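Local coordinates for protein GCN5-related N-acetyltransferase (Brucella abortus, PDB 7N1L) that probably transfers an acyl group, most likely acetyl from acetyl-coenzyme A, to an amino group of its substrate, as a member of the GNAT family of N-acetyltransferases, at residues V28-L33 with L77-D82; R36-F41 with H67-R72; P43-Y48 with V86-F91; G104-I109 with L140-P145. All coordinates share one frame; numbering follows the deposited sequence.

Contact 1 (V28-L33 with L77-D82); sequences VDIALL and LGARVD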
# COMPACT_ATOMS: atom_id res chain seq x y z
N VAL A 28 -8.79 -4.92 -27.37
CA VAL A 28 -8.13 -4.35 -26.20
C VAL A 28 -6.81 -5.07 -25.94
O VAL A 28 -6.80 -6.26 -25.59
CB VAL A 28 -9.03 -4.41 -24.96
CG1 VAL A 28 -8.39 -3.58 -23.82
CG2 VAL A 28 -10.45 -3.95 -25.30
N ASP A 29 -5.69 -4.35 -26.06
CA ASP A 29 -4.35 -4.88 -25.81
C ASP A 29 -3.87 -4.38 -24.46
O ASP A 29 -3.74 -3.16 -24.26
CB ASP A 29 -3.37 -4.47 -26.90
CG ASP A 29 -3.54 -5.28 -28.17
OD1 ASP A 29 -3.82 -6.49 -28.05
OD2 ASP A 29 -3.40 -4.71 -29.29
N ILE A 30 -3.58 -5.31 -23.55
CA ILE A 30 -3.14 -4.97 -22.20
C ILE A 30 -1.72 -5.48 -21.99
O ILE A 30 -1.42 -6.65 -22.23
CB ILE A 30 -4.11 -5.53 -21.14
CG1 ILE A 30 -5.48 -4.86 -21.27
CG2 ILE A 30 -3.55 -5.32 -19.72
CD1 ILE A 30 -6.56 -5.56 -20.49
N ALA A 31 -0.84 -4.59 -21.54
CA ALA A 31 0.57 -4.91 -21.33
C ALA A 31 1.14 -3.97 -20.28
O ALA A 31 0.68 -2.84 -20.13
CB ALA A 31 1.37 -4.79 -22.64
N LEU A 32 2.18 -4.43 -19.59
CA LEU A 32 2.86 -3.61 -18.59
C LEU A 32 3.49 -2.38 -19.23
O LEU A 32 4.05 -2.46 -20.32
CB LEU A 32 3.94 -4.42 -17.90
CG LEU A 32 3.50 -5.50 -16.90
CD1 LEU A 32 4.69 -6.39 -16.63
CD2 LEU A 32 2.92 -4.91 -15.61
N LEU A 33 3.39 -1.24 -18.56
CA LEU A 33 4.04 -0.01 -19.01
C LEU A 33 5.48 0.03 -18.50
O LEU A 33 5.81 -0.51 -17.44
CB LEU A 33 3.27 1.22 -18.52
CG LEU A 33 1.83 1.36 -19.05
CD1 LEU A 33 1.12 2.52 -18.32
CD2 LEU A 33 1.83 1.59 -20.58
N LEU A 77 -0.07 -1.31 -15.40
CA LEU A 77 -0.58 -2.02 -16.56
C LEU A 77 -1.33 -1.05 -17.45
O LEU A 77 -2.03 -0.17 -16.94
CB LEU A 77 -1.47 -3.16 -16.07
CG LEU A 77 -1.57 -4.53 -16.67
CD1 LEU A 77 -0.25 -5.13 -17.00
CD2 LEU A 77 -2.16 -5.30 -15.50
N GLY A 78 -1.10 -1.13 -18.75
CA GLY A 78 -1.74 -0.24 -19.70
C GLY A 78 -2.66 -0.97 -20.67
O GLY A 78 -2.42 -2.13 -21.04
N ALA A 79 -3.72 -0.28 -21.09
CA ALA A 79 -4.67 -0.81 -22.05
C ALA A 79 -4.63 0.04 -23.32
O ALA A 79 -4.77 1.26 -23.25
CB ALA A 79 -6.09 -0.83 -21.47
N ARG A 80 -4.44 -0.60 -24.45
CA ARG A 80 -4.40 0.09 -25.74
C ARG A 80 -5.57 -0.34 -26.61
O ARG A 80 -5.95 -1.51 -26.61
CB ARG A 80 -3.08 -0.17 -26.49
CG ARG A 80 -1.85 0.34 -25.76
CD ARG A 80 -0.54 0.03 -26.52
NE ARG A 80 0.59 0.74 -25.94
CZ ARG A 80 0.86 2.02 -26.18
NH1 ARG A 80 0.12 2.73 -27.00
NH2 ARG A 80 1.88 2.59 -25.56
N VAL A 81 -6.17 0.63 -27.31
CA VAL A 81 -7.20 0.36 -28.31
C VAL A 81 -6.80 1.03 -29.63
O VAL A 81 -6.59 2.25 -29.67
CB VAL A 81 -8.59 0.85 -27.83
CG1 VAL A 81 -9.61 0.89 -28.97
CG2 VAL A 81 -9.09 -0.04 -26.66
N ASP A 82 -6.69 0.24 -30.70
CA ASP A 82 -6.27 0.73 -32.03
C ASP A 82 -4.98 1.53 -31.96
O ASP A 82 -4.87 2.60 -32.56
CB ASP A 82 -7.35 1.58 -32.70
CG ASP A 82 -8.57 0.80 -33.04
OD1 ASP A 82 -8.39 -0.31 -33.60
OD2 ASP A 82 -9.69 1.27 -32.73
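Ile30 and Leu77 meet at about a right angle, the CG2 branch of Ile30 lying 3.7 Å from CG of Leu77. Next along the same face, Leu32 and Leu77 press methyl against methyl, CD2 of Leu32 being 3.5 Å from CD1 of Leu77, tighter than ordinary van der Waals contact. Ile30 also reaches the small methyl of Ala79, with 4.1 Å between CG1 of Ile30 and CB of Ala79; the Ile30 chi1 of -65° sets CG1 beside the backbone N and leaves CG2 for Leu77. Branched apolar residues suit this face because helix 120-129 covers it, laying Val127 on Ile30 and Leu77 and Ile120 on Ala79.

The backbones beneath are paired as antiparallel strands. Asp29 and Arg80 exchange two bonds, Arg80 N to Asp29 O measuring 2.7 Å and Asp29 N to Arg80 O 2.9 Å. Ala31 and Gly78 form the next hydrogen-bonded pair, with 2.8 Å from Gly78 N to Ala31 O. Between these pairs, CA of Ile30 approaches Gly78 O at 3.2 Å in a CA-H...O contact.

On the other face Gly78 has no side chain, which lets Leu33 lie directly on the strand backbone, CG of Leu33 being 3.9 Å from Gly78 N. Arg80 leaves this same face with its chain extended and carries its guanidinium to a salt bridge with Glu40 of helix 38-52. The strand pair forms one margin of the chain's mixed sheet, with 28-32 as the outermost strand, as the first strand is in the GNAT fold.

Contact 2 (R36-F41 with H67-R72); sequences RDAHEF and HLLQDR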
# COMPACT_ATOMS: atom_id res chain seq x y z
N ARG A 36 9.88 3.75 -21.25
CA ARG A 36 9.66 4.15 -22.64
C ARG A 36 8.31 4.85 -22.83
O ARG A 36 8.19 5.79 -23.63
CB ARG A 36 9.68 2.88 -23.51
CG ARG A 36 9.56 3.12 -25.01
CD ARG A 36 8.76 2.00 -25.72
NE ARG A 36 9.41 0.71 -25.95
CZ ARG A 36 8.94 -0.46 -25.53
NH1 ARG A 36 7.84 -0.54 -24.80
NH2 ARG A 36 9.58 -1.58 -25.87
N ASP A 37 7.30 4.43 -22.06
CA ASP A 37 5.93 4.85 -22.29
C ASP A 37 5.53 6.10 -21.52
O ASP A 37 4.35 6.46 -21.53
CB ASP A 37 4.99 3.69 -21.96
CG ASP A 37 5.34 2.42 -22.72
OD1 ASP A 37 5.41 2.48 -23.98
OD2 ASP A 37 5.55 1.36 -22.08
N ALA A 38 6.49 6.77 -20.86
CA ALA A 38 6.12 7.86 -19.96
C ALA A 38 5.36 8.95 -20.69
O ALA A 38 4.37 9.47 -20.18
CB ALA A 38 7.37 8.45 -19.29
N HIS A 39 5.82 9.30 -21.90
CA HIS A 39 5.18 10.38 -22.65
C HIS A 39 3.75 10.02 -23.05
O HIS A 39 2.86 10.88 -23.02
CB HIS A 39 6.01 10.74 -23.87
CG HIS A 39 5.48 11.93 -24.60
ND1 HIS A 39 5.45 13.19 -24.03
CD2 HIS A 39 5.02 12.08 -25.86
CE1 HIS A 39 4.95 14.05 -24.89
NE2 HIS A 39 4.70 13.41 -26.02
N GLU A 40 3.53 8.77 -23.46
CA GLU A 40 2.18 8.33 -23.80
C GLU A 40 1.31 8.23 -22.55
O GLU A 40 0.12 8.56 -22.58
CB GLU A 40 2.27 6.98 -24.50
CG GLU A 40 1.71 6.99 -25.92
CD GLU A 40 1.56 5.60 -26.49
OE1 GLU A 40 2.52 4.82 -26.45
OE2 GLU A 40 0.45 5.29 -26.98
N PHE A 41 1.91 7.82 -21.43
CA PHE A 41 1.20 7.68 -20.17
C PHE A 41 0.85 9.05 -19.59
O PHE A 41 -0.20 9.20 -18.96
CB PHE A 41 2.07 6.85 -19.22
CG PHE A 41 1.53 6.65 -17.83
CD1 PHE A 41 0.21 6.32 -17.62
CD2 PHE A 41 2.39 6.67 -16.75
CE1 PHE A 41 -0.26 6.10 -16.33
CE2 PHE A 41 1.93 6.45 -15.45
CZ PHE A 41 0.59 6.15 -15.25
N HIS A 67 8.37 9.99 -13.14
CA HIS A 67 8.66 9.74 -11.72
C HIS A 67 8.13 8.38 -11.28
O HIS A 67 8.84 7.61 -10.64
CB HIS A 67 8.08 10.87 -10.88
CG HIS A 67 8.64 10.92 -9.49
ND1 HIS A 67 9.95 11.25 -9.23
CD2 HIS A 67 8.06 10.68 -8.29
CE1 HIS A 67 10.16 11.20 -7.92
NE2 HIS A 67 9.03 10.86 -7.34
N LEU A 68 6.88 8.08 -11.63
CA LEU A 68 6.27 6.81 -11.23
C LEU A 68 6.93 5.65 -11.96
O LEU A 68 7.12 4.57 -11.38
CB LEU A 68 4.77 6.82 -11.55
CG LEU A 68 4.07 5.50 -11.20
CD1 LEU A 68 4.04 5.32 -9.65
CD2 LEU A 68 2.69 5.44 -11.76
N LEU A 69 7.20 5.81 -13.24
CA LEU A 69 7.76 4.72 -14.00
C LEU A 69 9.22 4.45 -13.65
O LEU A 69 9.76 3.44 -14.12
CB LEU A 69 7.62 5.02 -15.50
CG LEU A 69 6.17 4.97 -15.95
CD1 LEU A 69 6.03 5.50 -17.37
CD2 LEU A 69 5.66 3.53 -15.85
N GLN A 70 9.87 5.29 -12.85
CA GLN A 70 11.22 5.00 -12.37
C GLN A 70 11.25 4.52 -10.92
O GLN A 70 12.34 4.38 -10.34
CB GLN A 70 12.11 6.24 -12.52
CG GLN A 70 12.55 6.44 -13.95
CD GLN A 70 13.29 7.72 -14.12
OE1 GLN A 70 14.51 7.78 -13.97
NE2 GLN A 70 12.54 8.79 -14.40
N ASP A 71 10.08 4.32 -10.30
CA ASP A 71 10.01 3.71 -8.97
C ASP A 71 9.80 2.20 -9.13
O ASP A 71 8.70 1.76 -9.47
CB ASP A 71 8.88 4.35 -8.17
CG ASP A 71 8.88 3.95 -6.70
OD1 ASP A 71 9.17 2.78 -6.36
OD2 ASP A 71 8.55 4.83 -5.89
N ARG A 72 10.81 1.41 -8.74
CA ARG A 72 10.77 -0.04 -8.94
C ARG A 72 9.78 -0.73 -8.00
O ARG A 72 9.50 -1.93 -8.19
CB ARG A 72 12.16 -0.63 -8.74
CG ARG A 72 13.20 -0.29 -9.82
CD ARG A 72 13.06 -1.18 -11.02
NE ARG A 72 12.93 -2.58 -10.64
CZ ARG A 72 12.31 -3.49 -11.38
NH1 ARG A 72 11.79 -3.18 -12.56
NH2 ARG A 72 12.21 -4.74 -10.93
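Leu68, on the last turn of helix 61-69, approaches the ring of Phe41 at its edge, near the ring plane, with CD2 of Leu68 3.9 Å from CE2 of Phe41. The two side chains cross at about a right angle. Phe41 CG is swung away from its own backbone N (chi1 178°), which carries the ring across the gap between the helices.

Leu69 follows and makes most of the contact. Its CD1 methyl sits 3.5 Å from CA of Ala38 and 3.8 Å from CB of Ala38, and it also reaches CD2 of Phe41 at 3.9 Å, oblique to the ring. One methyl thus fills the angle between the first helical turn and the phenylalanine. Alanine suits position 38 because its short side chain lets the leucine come right up to the helix backbone; a flexible leucine can fit its branch into such a corner.

Beyond Leu69 the chain turns, Asp71 N bonding to Leu68 O at 3.2 Å. Asp71 OD1 accepts a bond from Ala73 N, just before strand 74-81.

No hydrogen bond joins the two segments; apolar contact holds them. Ala65, one turn earlier on helix 61-69, extends the packing onto Ala38 and Phe41. Leu68 continues to Ile90 of strand 84-96, and the Phe41 ring makes an edge-to-face pair with Phe88, seating both helices against the sheet, while Pro95 of the second subunit also packs on Leu68.

Contact 3 (P43-Y48 with V86-F91); sequences PLLASY and VGFVIF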
# COMPACT_ATOMS: atom_id res chain seq x y z
N PRO A 43 -0.45 12.14 -20.44
CA PRO A 43 -1.77 12.79 -20.45
C PRO A 43 -2.85 11.96 -19.80
O PRO A 43 -3.76 12.52 -19.17
CB PRO A 43 -2.05 13.04 -21.94
CG PRO A 43 -1.22 12.03 -22.67
CD PRO A 43 0.03 11.86 -21.80
N LEU A 44 -2.77 10.63 -19.92
CA LEU A 44 -3.75 9.77 -19.28
C LEU A 44 -3.69 9.93 -17.77
O LEU A 44 -4.73 10.03 -17.09
CB LEU A 44 -3.48 8.32 -19.69
CG LEU A 44 -4.69 7.42 -19.83
CD1 LEU A 44 -5.68 8.01 -20.87
CD2 LEU A 44 -4.24 6.03 -20.26
N LEU A 45 -2.47 9.96 -17.22
CA LEU A 45 -2.29 10.22 -15.80
C LEU A 45 -2.74 11.63 -15.46
O LEU A 45 -3.34 11.85 -14.40
CB LEU A 45 -0.82 9.99 -15.42
CG LEU A 45 -0.40 10.19 -13.95
CD1 LEU A 45 -1.07 9.17 -13.03
CD2 LEU A 45 1.12 10.13 -13.78
N ALA A 46 -2.49 12.60 -16.34
CA ALA A 46 -2.92 13.96 -16.03
C ALA A 46 -4.44 14.07 -15.95
O ALA A 46 -4.96 14.82 -15.12
CB ALA A 46 -2.35 14.94 -17.05
N SER A 47 -5.17 13.37 -16.82
CA SER A 47 -6.63 13.41 -16.72
C SER A 47 -7.11 12.80 -15.41
O SER A 47 -8.01 13.35 -14.76
CB SER A 47 -7.27 12.67 -17.90
OG SER A 47 -6.94 13.28 -19.14
N TYR A 48 -6.52 11.68 -14.99
CA TYR A 48 -6.93 11.05 -13.74
C TYR A 48 -6.69 11.97 -12.56
O TYR A 48 -7.56 12.12 -11.69
CB TYR A 48 -6.19 9.73 -13.56
CG TYR A 48 -6.39 9.05 -12.22
CD1 TYR A 48 -7.63 8.56 -11.83
CD2 TYR A 48 -5.32 8.90 -11.35
CE1 TYR A 48 -7.79 7.93 -10.59
CE2 TYR A 48 -5.47 8.28 -10.13
CZ TYR A 48 -6.69 7.81 -9.75
OH TYR A 48 -6.78 7.19 -8.52
N VAL A 86 -5.47 3.99 -23.69
CA VAL A 86 -6.78 4.51 -23.26
C VAL A 86 -7.18 4.09 -21.84
O VAL A 86 -8.33 4.33 -21.45
CB VAL A 86 -7.89 4.13 -24.24
CG1 VAL A 86 -7.61 4.69 -25.62
CG2 VAL A 86 -8.10 2.62 -24.28
N GLY A 87 -6.29 3.42 -21.10
CA GLY A 87 -6.54 3.04 -19.71
C GLY A 87 -5.26 2.67 -18.98
O GLY A 87 -4.22 2.46 -19.60
N PHE A 88 -5.32 2.66 -17.64
CA PHE A 88 -4.18 2.16 -16.87
C PHE A 88 -4.64 1.70 -15.49
O PHE A 88 -5.72 2.07 -15.02
CB PHE A 88 -3.05 3.19 -16.72
CG PHE A 88 -3.38 4.36 -15.83
CD1 PHE A 88 -3.19 4.29 -14.45
CD2 PHE A 88 -3.82 5.56 -16.38
CE1 PHE A 88 -3.45 5.39 -13.64
CE2 PHE A 88 -4.08 6.65 -15.57
CZ PHE A 88 -3.89 6.56 -14.20
N VAL A 89 -3.81 0.86 -14.86
CA VAL A 89 -3.96 0.55 -13.44
C VAL A 89 -2.56 0.52 -12.84
O VAL A 89 -1.65 -0.09 -13.41
CB VAL A 89 -4.73 -0.76 -13.17
CG1 VAL A 89 -4.05 -1.96 -13.79
CG2 VAL A 89 -4.89 -0.98 -11.68
N ILE A 90 -2.39 1.21 -11.71
CA ILE A 90 -1.14 1.28 -10.96
C ILE A 90 -1.24 0.33 -9.77
O ILE A 90 -2.22 0.39 -9.01
CB ILE A 90 -0.86 2.71 -10.47
CG1 ILE A 90 -0.72 3.67 -11.67
CG2 ILE A 90 0.40 2.76 -9.60
CD1 ILE A 90 -0.73 5.15 -11.27
N PHE A 91 -0.24 -0.54 -9.60
CA PHE A 91 -0.29 -1.54 -8.54
C PHE A 91 1.07 -1.74 -7.91
O PHE A 91 2.11 -1.51 -8.53
CB PHE A 91 -0.79 -2.89 -9.06
CG PHE A 91 0.12 -3.56 -10.04
CD1 PHE A 91 0.10 -3.20 -11.39
CD2 PHE A 91 0.94 -4.61 -9.64
CE1 PHE A 91 0.92 -3.86 -12.31
CE2 PHE A 91 1.76 -5.26 -10.56
CZ PHE A 91 1.74 -4.88 -11.89
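Helix 43-48 lies across strand 86-91 at 74°, their axes 9.1 Å apart at the closest, so side chains bridge most of the space between. Leu44 and Phe88 run antiparallel alongside each other, with 3.9 Å between CD2 of Leu44 and CD2 of Phe88. The same leucine methyl rests on the strand backbone, 3.4 Å from N of Gly87. Val86 and Gly87 both face Ala79 here, forming a classic beta bulge.

Phe88 is the hub. Its chi1 of 70° leaves the ring flanked by both backbone neighbours and aims it at the helix, where its edge is turned toward the face of Tyr48. The planes stand at 89° with centroids 5.8 Å apart, an offset edge-to-face pair. Leu44 O also lies at the edge of the Phe88 ring, in its plane, 3.8 Å from CE2 of Phe88. The Leu45 side chain crosses that of Phe88 at about a right angle, CD1 of Leu45 being 4.0 Å from CZ of Phe88, and also touches Ile90.

With no hydrogen bond between helix and strand, the contact depends on shape and the burial of apolar surface. Tyrosine adds one polar atom to this greasy layer, and its OH is satisfied by a hydrogen bond with His108 ND1 on the neighbouring strand, which probably limits how the phenol can turn.

Contact 4 (G104-I109 with L140-P145); sequences GQVDHI and LVLNAP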
# COMPACT_ATOMS: atom_id res chain seq x y z
N GLY A 104 -0.90 -8.02 -3.95
CA GLY A 104 -0.97 -6.85 -4.83
C GLY A 104 -1.87 -5.77 -4.27
O GLY A 104 -2.88 -6.05 -3.62
N GLN A 105 -1.55 -4.51 -4.55
CA GLN A 105 -2.34 -3.41 -4.03
C GLN A 105 -2.55 -2.39 -5.14
O GLN A 105 -1.58 -1.95 -5.76
CB GLN A 105 -1.68 -2.75 -2.82
CG GLN A 105 -2.44 -1.53 -2.25
CD GLN A 105 -1.74 -0.91 -1.03
OE1 GLN A 105 -1.22 -1.63 -0.20
NE2 GLN A 105 -1.71 0.41 -0.95
N VAL A 106 -3.82 -2.09 -5.42
CA VAL A 106 -4.23 -1.12 -6.43
C VAL A 106 -4.84 0.09 -5.74
O VAL A 106 -5.85 -0.04 -5.04
CB VAL A 106 -5.26 -1.72 -7.41
CG1 VAL A 106 -5.77 -0.63 -8.35
CG2 VAL A 106 -4.68 -2.88 -8.18
N ASP A 107 -4.28 1.26 -5.99
CA ASP A 107 -4.84 2.51 -5.49
C ASP A 107 -5.41 3.37 -6.59
O ASP A 107 -6.05 4.38 -6.30
CB ASP A 107 -3.76 3.31 -4.72
CG ASP A 107 -3.29 2.61 -3.43
OD1 ASP A 107 -3.98 1.72 -2.92
OD2 ASP A 107 -2.20 2.93 -2.95
N HIS A 108 -5.11 3.06 -7.85
CA HIS A 108 -5.45 3.97 -8.94
C HIS A 108 -5.79 3.19 -10.19
O HIS A 108 -4.97 2.40 -10.69
CB HIS A 108 -4.29 4.93 -9.23
CG HIS A 108 -3.76 5.62 -8.01
ND1 HIS A 108 -4.42 6.66 -7.39
CD2 HIS A 108 -2.63 5.40 -7.29
CE1 HIS A 108 -3.71 7.07 -6.35
NE2 HIS A 108 -2.63 6.32 -6.26
N ILE A 109 -6.96 3.46 -10.74
CA ILE A 109 -7.40 2.90 -12.01
C ILE A 109 -8.07 4.03 -12.77
O ILE A 109 -8.64 4.94 -12.16
CB ILE A 109 -8.34 1.70 -11.81
CG1 ILE A 109 -8.52 0.95 -13.13
CG2 ILE A 109 -9.67 2.12 -11.13
CD1 ILE A 109 -8.96 -0.49 -12.94
N LEU A 140 -5.37 -9.66 -3.70
CA LEU A 140 -5.26 -8.38 -4.38
C LEU A 140 -6.15 -7.40 -3.63
O LEU A 140 -7.35 -7.63 -3.49
CB LEU A 140 -5.69 -8.51 -5.84
CG LEU A 140 -5.77 -7.25 -6.66
CD1 LEU A 140 -4.44 -6.55 -6.60
CD2 LEU A 140 -6.14 -7.63 -8.14
N VAL A 141 -5.54 -6.37 -3.04
CA VAL A 141 -6.26 -5.33 -2.33
C VAL A 141 -6.58 -4.20 -3.30
O VAL A 141 -5.68 -3.68 -3.96
CB VAL A 141 -5.42 -4.81 -1.14
CG1 VAL A 141 -6.01 -3.53 -0.57
CG2 VAL A 141 -5.29 -5.90 -0.08
N LEU A 142 -7.84 -3.78 -3.33
CA LEU A 142 -8.27 -2.71 -4.22
C LEU A 142 -8.79 -1.56 -3.39
O LEU A 142 -9.80 -1.71 -2.69
CB LEU A 142 -9.36 -3.19 -5.18
CG LEU A 142 -9.12 -4.48 -5.99
CD1 LEU A 142 -10.40 -4.93 -6.67
CD2 LEU A 142 -8.01 -4.29 -7.00
N ASN A 143 -8.13 -0.41 -3.49
CA ASN A 143 -8.52 0.80 -2.76
C ASN A 143 -9.15 1.80 -3.73
O ASN A 143 -8.52 2.19 -4.72
CB ASN A 143 -7.31 1.39 -2.05
CG ASN A 143 -6.80 0.48 -0.92
OD1 ASN A 143 -7.58 -0.06 -0.14
ND2 ASN A 143 -5.49 0.26 -0.88
N ALA A 144 -10.36 2.24 -3.45
CA ALA A 144 -11.07 3.14 -4.33
C ALA A 144 -11.16 4.53 -3.71
O ALA A 144 -11.74 4.68 -2.62
CB ALA A 144 -12.48 2.62 -4.64
N PRO A 145 -10.64 5.56 -4.36
CA PRO A 145 -10.81 6.91 -3.82
C PRO A 145 -12.27 7.29 -3.81
O PRO A 145 -13.10 6.67 -4.50
CB PRO A 145 -10.01 7.78 -4.80
CG PRO A 145 -10.12 7.04 -6.11
CD PRO A 145 -10.04 5.58 -5.71
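Val106 overlaps Leu142, the two standing next to each other with their branches directed alike, 3.8 Å from CB of Val106 to CD2 of Leu142. CG2 of Val106 also meets CD1 of Leu140 at 4.0 Å, and Tyr155 of helix 150-158 packs on Val106 and Leu142 from the same face. With no side chain at Gly104, Leu140 CD1 lies against its backbone, 3.4 Å from Gly104 O.

Strands 101-111 and 137-144 run parallel, the one parallel pairing of the chain's sheet, and are connected through helices 120-129 and 132-135 in a beta-alpha-beta crossover of the GNAT fold. The ladder passes from Val141 N to Gly104 O, from Val106 N to Val141 O at 2.8 Å, and from Asn143 N to Val106 O at 2.8 Å.

On the side of Gln105, a polar cluster forms at the C-terminal end of the pair. Asn143 ND2 donates to Asp107 OD1 over 2.9 Å at 171°, with the oxygen lying in the asparagine's amide plane. Gln105, extended along its own strand, donates NE2 to both Asp107 oxygens at 3.3 Å, so OD1 takes two donors. Gln105 NE2 also bonds Gln105 OE1 of the second subunit, and Asn143 OD1 bonds Ser166 OG of that subunit, whose strand continues the sheet antiparallel to 140-144.

How the contacts relate
Contacts 1, 3 and 4 all reach one sheet, while contact 2 joins two helices packed against it. Contact 3 is the most thoroughly buried: every touching residue is shielded, and it has contact 2's apolar character and shares helix 38-52 with it. Contact 1, at the sheet margin, and contact 4, whose strand continues the sheet into the second subunit, are only partly buried and rest on backbone ladders, one antiparallel and one parallel. Contacts 2 and 3 only pack against that subunit, apart from a weak, long ion pair. Neighbouring strands probably bond contact 1 to contact 3, Leu77 N to Val89 O and Ala79 O to Val86 N, as Ile90 N to His108 O does for contacts 3 and 4. Contacts 1 and 4 do not touch.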